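Local coordinates for periplasmic solute binding protein (Pectobacterium atrosepticum, PDB 4RY1), which probably captures a sugar or related solute in the periplasm for uptake by an ABC-type transporter, as a member of the bacterial solute-binding protein 1 family, at residues 93-96 with 97-100; 319-323 with 324-328; 362-365 with 366-370. One frame throughout, in Å; residues are numbered along the deposited sequence. Where two conformers were deposited one is given.

Contact 1: 93-96 with 97-100; sequences DFPP and NALK
L99 reaches back to F94, its CD2 methyl lying 3.9 Å from F94 CB. The methyl is oblique to the phenyl ring, and F94 also touches L111 on strand 107-123 and the loop residues S311, A327 and N328. L99 CG stands anti to its carbonyl carbon (chi1 -59°), beside the backbone N, which places CG 3.8 Å from P95 O and lets CD2 turn to F94 CB. Next to this pair, P95 CB packs on A98 CB at 4.1 Å.

Two proline carbonyls accept the first helical bonds. P95 O takes L99 N at 3.2 Å almost straight (N-H...O 163°), with A98 N a second, weak donor. One residue on, K100 N bonds P96 O at 3.0 Å, the donor tilted 18° from the carbonyl plane. A98 and L99 meanwhile touch M115 and L111 of strand 107-123, seating the helix on the sheet. P95 is the N-cap residue of the short helix 96-100, and P96 follows it in the first turn, where a ring nitrogen with no N-H to donate costs the helix no bond: proline at this place is a familiar feature of helix N-termini.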
loop_
_atom_site.group_PDB
_atom_site.type_symbol
_atom_site.label_atom_id
_atom_site.label_comp_id
_atom_site.label_asym_id
_atom_site.label_seq_id
_atom_site.Cartn_x
_atom_site.Cartn_y
_atom_site.Cartn_z
ATOM N N ASP A 93 2.378 -10.582 21.336
ATOM C CA ASP A 93 2.660 -11.445 20.171
ATOM C C ASP A 93 3.118 -10.700 18.925
ATOM O O ASP A 93 3.732 -11.300 18.032
ATOM C CB ASP A 93 1.429 -12.251 19.755
ATOM C CG ASP A 93 1.054 -13.330 20.745
ATOM O OD1 ASP A 93 1.887 -13.720 21.595
ATOM O OD2 ASP A 93 -0.103 -13.792 20.659
ATOM N N PHE A 94 2.795 -9.408 18.854
ATOM C CA PHE A 94 3.017 -8.613 17.649
ATOM C C PHE A 94 4.376 -7.938 17.669
ATOM O O PHE A 94 4.869 -7.570 18.731
ATOM C CB PHE A 94 1.896 -7.589 17.447
ATOM C CG PHE A 94 0.574 -8.222 17.141
ATOM C CD1 PHE A 94 -0.228 -8.667 18.165
ATOM C CD2 PHE A 94 0.147 -8.414 15.834
ATOM C CE1 PHE A 94 -1.432 -9.277 17.918
ATOM C CE2 PHE A 94 -1.074 -9.035 15.585
ATOM C CZ PHE A 94 -1.864 -9.448 16.620
ATOM N N PRO A 95 4.983 -7.772 16.502
ATOM C CA PRO A 95 6.297 -7.151 16.493
ATOM C C PRO A 95 6.213 -5.735 17.071
ATOM O O PRO A 95 5.330 -4.969 16.683
ATOM C CB PRO A 95 6.658 -7.128 15.011
ATOM C CG PRO A 95 5.853 -8.233 14.409
ATOM C CD PRO A 95 4.562 -8.209 15.160
ATOM N N PRO A 96 7.084 -5.395 18.026
ATOM C CA PRO A 96 7.005 -4.045 18.596
ATOM C C PRO A 96 7.053 -2.930 17.568
ATOM O O PRO A 96 6.361 -1.912 17.713
ATOM C CB PRO A 96 8.238 -3.977 19.487
ATOM C CG PRO A 96 8.474 -5.383 19.902
ATOM C CD PRO A 96 8.035 -6.249 18.761
ATOM N N ASN A 97 7.886 -3.101 16.549
ATOM C CA ASN A 97 7.976 -2.103 15.485
ATOM C C ASN A 97 6.630 -1.905 14.771
ATOM O O ASN A 97 6.292 -0.790 14.390
ATOM C CB ASN A 97 9.076 -2.462 14.465
ATOM C CG ASN A 97 10.479 -2.242 15.009
ATOM O OD1 ASN A 97 10.659 -1.682 16.098
ATOM N ND2 ASN A 97 11.487 -2.673 14.243
ATOM N N ALA A 98 5.869 -2.987 14.602
ATOM C CA ALA A 98 4.564 -2.910 13.959
ATOM C C ALA A 98 3.586 -2.082 14.812
ATOM O O ALA A 98 2.894 -1.189 14.308
ATOM C CB ALA A 98 4.014 -4.308 13.706
ATOM N N LEU A 99 3.560 -2.353 16.111
ATOM C CA LEU A 99 2.694 -1.588 17.022
ATOM C C LEU A 99 3.058 -0.110 17.098
ATOM O O LEU A 99 2.182 0.752 17.168
ATOM C CB LEU A 99 2.708 -2.187 18.427
ATOM C CG LEU A 99 2.241 -3.636 18.503
ATOM C CD1 LEU A 99 2.160 -4.071 19.956
ATOM C CD2 LEU A 99 0.882 -3.791 17.816
ATOM N N LYS A 100 4.352 0.183 17.063
ATOM C CA LYS A 100 4.810 1.564 17.127
ATOM C C LYS A 100 4.205 2.401 15.981
ATOM O O LYS A 100 3.852 3.572 16.198
ATOM C CB LYS A 100 6.343 1.624 17.135
ATOM C CG LYS A 100 6.942 3.025 17.201
ATOM C CD LYS A 100 6.693 3.753 18.519
ATOM C CE LYS A 100 7.812 4.754 18.789
ATOM N NZ LYS A 100 7.604 5.578 20.012
#

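Contact 2: 319-323 with 324-328; sequences LGLQN and GMPAN
L321 lays its CD2 methyl against M325 SD at 3.7 Å, the two side chains lying side by side and pointing the same way. The same methyl is 4.0 Å from P326 CD and 3.7 Å from G324 O, so one branch of the leucine serves three successive residues. L321 CG sits anti to the carbonyl carbon, beside the backbone N, and CD2 is the branch that does the touching. On M325, the bend at chi2 (-79°) places SD against the leucine, and a further bend at chi3 turns CE. L347 of helix 346-356 touches both L321 and M325, and L335 of helix 329-337 touches L321 and P326, making this small apolar cluster part of the packing between those helices.

The backbone beneath consists of two overlapping beta turns that follow helix 313-319: a type II' turn from L319 to Q322, with G320 at positive phi, and a type I turn from L321 to G324. The second is closed by G324 N to L321 O at 3.0 Å, with an N-H...O angle of 159° although the donor stands above the carbonyl plane. G324 combines a positive phi (94°) with an extended psi, a conformation readily accessible to glycine. A water sits inside the curve with three bonds: it donates to G320 O at 2.7 Å and to G324 O at 2.7 Å, and accepts from N323 N at 2.9 Å. Farther along, N328 occupies the N-cap of helix 329-337, its OD1 accepting from K330 N while ND2 donates to S311 OG.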
loop_
_atom_site.group_PDB
_atom_site.type_symbol
_atom_site.label_atom_id
_atom_site.label_comp_id
_atom_site.label_asym_id
_atom_site.label_seq_id
_atom_site.Cartn_x
_atom_site.Cartn_y
_atom_site.Cartn_z
ATOM N N LEU A 319 -9.219 -16.505 7.395
ATOM C CA LEU A 319 -8.749 -15.341 6.643
ATOM C C LEU A 319 -7.615 -15.656 5.680
ATOM O O LEU A 319 -7.440 -14.975 4.684
ATOM C CB LEU A 319 -8.328 -14.215 7.582
ATOM C CG LEU A 319 -9.510 -13.500 8.220
ATOM C CD1 LEU A 319 -9.099 -12.553 9.332
ATOM C CD2 LEU A 319 -10.261 -12.708 7.159
ATOM N N GLY A 320 -6.831 -16.672 6.003
ATOM C CA GLY A 320 -5.667 -17.021 5.185
ATOM C C GLY A 320 -4.846 -15.803 4.856
ATOM O O GLY A 320 -4.490 -15.011 5.743
ATOM N N LEU A 321 -4.500 -15.670 3.583
ATOM C CA LEU A 321 -3.666 -14.561 3.107
ATOM C C LEU A 321 -4.481 -13.421 2.477
ATOM O O LEU A 321 -3.912 -12.555 1.818
ATOM C CB LEU A 321 -2.631 -15.064 2.094
ATOM C CG LEU A 321 -1.605 -16.014 2.722
ATOM C CD1 LEU A 321 -0.721 -16.618 1.639
ATOM C CD2 LEU A 321 -0.711 -15.289 3.720
ATOM N N GLN A 322 -5.777 -13.373 2.748
ATOM C CA GLN A 322 -6.640 -12.374 2.120
ATOM C C GLN A 322 -6.392 -10.929 2.564
ATOM O O GLN A 322 -6.829 -10.010 1.873
ATOM C CB GLN A 322 -8.098 -12.742 2.363
ATOM C CG GLN A 322 -8.519 -14.017 1.653
ATOM C CD GLN A 322 -8.393 -13.911 0.158
ATOM O OE1 GLN A 322 -8.753 -12.914 -0.427
ATOM N NE2 GLN A 322 -7.851 -14.958 -0.457
ATOM N N ASN A 323 -5.701 -10.754 3.689
ATOM C CA ASN A 323 -5.275 -9.439 4.152
ATOM C C ASN A 323 -3.746 -9.304 4.159
ATOM O O ASN A 323 -3.199 -8.452 4.852
ATOM C CB ASN A 323 -5.775 -9.170 5.573
ATOM C CG ASN A 323 -7.261 -9.270 5.729
ATOM O OD1 ASN A 323 -7.780 -9.874 6.719
ATOM N ND2 ASN A 323 -7.960 -8.650 4.840
ATOM N N GLY A 324 -3.064 -10.167 3.418
ATOM C CA GLY A 324 -1.614 -10.166 3.387
ATOM C C GLY A 324 -1.012 -11.135 4.386
ATOM O O GLY A 324 -1.697 -11.961 4.978
ATOM N N MET A 325 0.300 -11.062 4.526
ATOM C CA MET A 325 1.012 -11.950 5.446
ATOM C C MET A 325 0.760 -11.529 6.901
ATOM O O MET A 325 1.091 -10.409 7.272
ATOM C CB MET A 325 2.513 -11.932 5.144
ATOM C CG MET A 325 2.857 -12.575 3.811
ATOM S SD MET A 325 2.915 -14.428 3.718
ATOM C CE MET A 325 4.647 -14.667 4.307
ATOM N N PRO A 326 0.160 -12.400 7.730
ATOM C CA PRO A 326 -0.267 -11.954 9.072
ATOM C C PRO A 326 0.824 -11.292 9.882
ATOM O O PRO A 326 1.962 -11.777 9.922
ATOM C CB PRO A 326 -0.680 -13.248 9.734
ATOM C CG PRO A 326 -1.231 -14.047 8.602
ATOM C CD PRO A 326 -0.370 -13.741 7.426
ATOM N N ALA A 327 0.452 -10.199 10.542
ATOM C CA ALA A 327 1.364 -9.482 11.414
ATOM C C ALA A 327 1.838 -10.341 12.592
ATOM O O ALA A 327 2.974 -10.225 13.046
ATOM C CB ALA A 327 0.691 -8.211 11.927
ATOM N N ASN A 328 0.955 -11.190 13.103
ATOM C CA ASN A 328 1.300 -12.083 14.223
ATOM C C ASN A 328 2.163 -13.231 13.687
ATOM O O ASN A 328 1.682 -14.005 12.864
ATOM C CB ASN A 328 0.026 -12.660 14.831
ATOM C CG ASN A 328 0.306 -13.488 16.076
ATOM O OD1 ASN A 328 1.429 -13.961 16.272
ATOM N ND2 ASN A 328 -0.679 -13.601 16.959
HETATM O O HOH W 1 -4.304 -12.284 5.729
#

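Contact 3: 362-365 with 366-370; sequences VAVS and PFMEN
An ST turn at S365 opens the short 3-10 segment 366-368, which leads from the loop after helix 346-356 towards helix 371-385. The evidence is the side-chain bond: F367 N donates to S365 OG at 3.1 Å with an N-H...O angle of 151°, bridging from the serine hydroxyl to the amide two residues on. With OG turned away from its own backbone N (chi1 179°), it lies beside the carbonyl carbon and within range of the following peptides. The serine carbonyl is used as well: M368 N bonds S365 O at 3.2 Å, from above the carbonyl plane, closing the first 3-10 turn. The next turns continue with E369 N to P366 O at 3.1 Å and N370 N to F367 O at 3.0 Å.

S365 OG has a further partner, E190 OE2, so this buried hydroxyl is gripped by both a backbone amide and a carboxylate. P366 and F367 both pack on P70 and R74 of helix 69-74, while N370 caps the start of helix 371-385, its OD1 accepting from L373 N. In the conformer given, one of two deposited, E369 OE1 forms a salt bridge with K285 NZ, and the side chain is about 4 Å from a bound glycerol, probably from the crystallisation liquor.

M368 is also modelled in two conformers; in the one described here its side chain crosses that of V364 at a slant, with M368 SD 4.1 Å from V364 CG1, a detail that is therefore not firm. S365 OG lies at the edge of the F367 ring, near its plane, 3.4 Å from F367 CD2.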
loop_
_atom_site.group_PDB
_atom_site.type_symbol
_atom_site.label_atom_id
_atom_site.label_comp_id
_atom_site.label_asym_id
_atom_site.label_seq_id
_atom_site.Cartn_x
_atom_site.Cartn_y
_atom_site.Cartn_z
ATOM N N VAL A 362 15.344 5.595 6.843
ATOM C CA VAL A 362 14.662 6.797 6.388
ATOM C C VAL A 362 13.156 6.541 6.555
ATOM O O VAL A 362 12.572 5.717 5.851
ATOM C CB VAL A 362 15.005 7.126 4.922
ATOM C CG1 VAL A 362 14.297 8.389 4.453
ATOM C CG2 VAL A 362 16.505 7.287 4.741
ATOM N N ALA A 363 12.541 7.272 7.480
ATOM C CA ALA A 363 11.129 7.090 7.811
ATOM C C ALA A 363 10.217 7.342 6.619
ATOM O O ALA A 363 10.485 8.206 5.801
ATOM C CB ALA A 363 10.740 8.033 8.951
ATOM N N VAL A 364 9.124 6.580 6.582
ATOM C CA VAL A 364 8.025 6.771 5.653
ATOM C C VAL A 364 6.974 7.593 6.408
ATOM O O VAL A 364 6.550 7.206 7.504
ATOM C CB VAL A 364 7.449 5.411 5.193
ATOM C CG1 VAL A 364 6.247 5.599 4.278
ATOM C CG2 VAL A 364 8.545 4.583 4.517
ATOM N N SER A 365 6.591 8.728 5.834
ATOM C CA SER A 365 5.605 9.616 6.422
ATOM C C SER A 365 4.233 9.268 5.899
ATOM O O SER A 365 4.059 9.091 4.688
ATOM C CB SER A 365 5.890 11.061 6.037
ATOM O OG SER A 365 4.916 11.896 6.604
ATOM N N PRO A 366 3.233 9.205 6.787
ATOM C CA PRO A 366 1.888 8.994 6.248
ATOM C C PRO A 366 1.442 10.131 5.320
ATOM O O PRO A 366 0.508 9.954 4.503
ATOM C CB PRO A 366 1.032 8.928 7.509
ATOM C CG PRO A 366 1.777 9.716 8.535
ATOM C CD PRO A 366 3.217 9.396 8.252
ATOM N N PHE A 367 2.070 11.300 5.468
ATOM C CA PHE A 367 1.668 12.457 4.671
ATOM C C PHE A 367 2.057 12.356 3.205
ATOM O O PHE A 367 1.478 13.051 2.377
ATOM C CB PHE A 367 2.198 13.736 5.305
ATOM C CG PHE A 367 1.629 13.973 6.670
ATOM C CD1 PHE A 367 0.299 14.339 6.830
ATOM C CD2 PHE A 367 2.402 13.789 7.795
ATOM C CE1 PHE A 367 -0.245 14.502 8.091
ATOM C CE2 PHE A 367 1.878 13.978 9.052
ATOM C CZ PHE A 367 0.550 14.335 9.205
ATOM N N MET A 368 3.013 11.481 2.886
ATOM C CA MET A 368 3.342 11.204 1.476
ATOM C C MET A 368 2.140 10.636 0.720
ATOM O O MET A 368 2.030 10.810 -0.509
ATOM C CB MET A 368 4.601 10.328 1.342
ATOM C CG MET A 368 4.419 8.812 1.380
ATOM S SD MET A 368 5.888 7.862 0.890
ATOM C CE MET A 368 6.196 8.743 -0.625
ATOM N N GLU A 369 1.231 9.988 1.453
ATOM C CA GLU A 369 -0.012 9.452 0.865
ATOM C C GLU A 369 -1.231 10.368 1.013
ATOM O O GLU A 369 -2.350 9.956 0.717
ATOM C CB GLU A 369 -0.324 8.069 1.425
ATOM C CG GLU A 369 0.854 7.123 1.308
ATOM C CD GLU A 369 0.445 5.674 1.152
ATOM O OE1 GLU A 369 -0.767 5.383 1.080
ATOM O OE2 GLU A 369 1.349 4.818 1.095
ATOM N N ASN A 370 -1.020 11.613 1.445
ATOM C CA ASN A 370 -2.120 12.582 1.550
ATOM C C ASN A 370 -2.810 12.674 0.185
ATOM O O ASN A 370 -2.122 12.838 -0.824
ATOM C CB ASN A 370 -1.580 13.947 1.999
ATOM C CG ASN A 370 -2.618 15.048 1.947
ATOM O OD1 ASN A 370 -2.899 15.582 0.881
ATOM N ND2 ASN A 370 -3.155 15.428 3.104
#

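How the contacts relate
Contacts 1 and 2 touch although far apart in sequence, their centres 15 Å from each other. P95 CD comes within 3.3 Å of A327 O, and the F94 ring lies against the same loop, with CE2 3.9 Å from N328 CB and CD2 3.9 Å from A327 CB. The start of helix 96-100 is thereby packed against the entry to helix 329-337. Contact 3 stands apart: its nearest atoms are about 10 Å from contact 1 and about 15 Å from contact 2, which lies on the opposite side of the chain's centre. Of the three, contact 3 is the one with glycerol noted beside it, which alone does not identify a solute site.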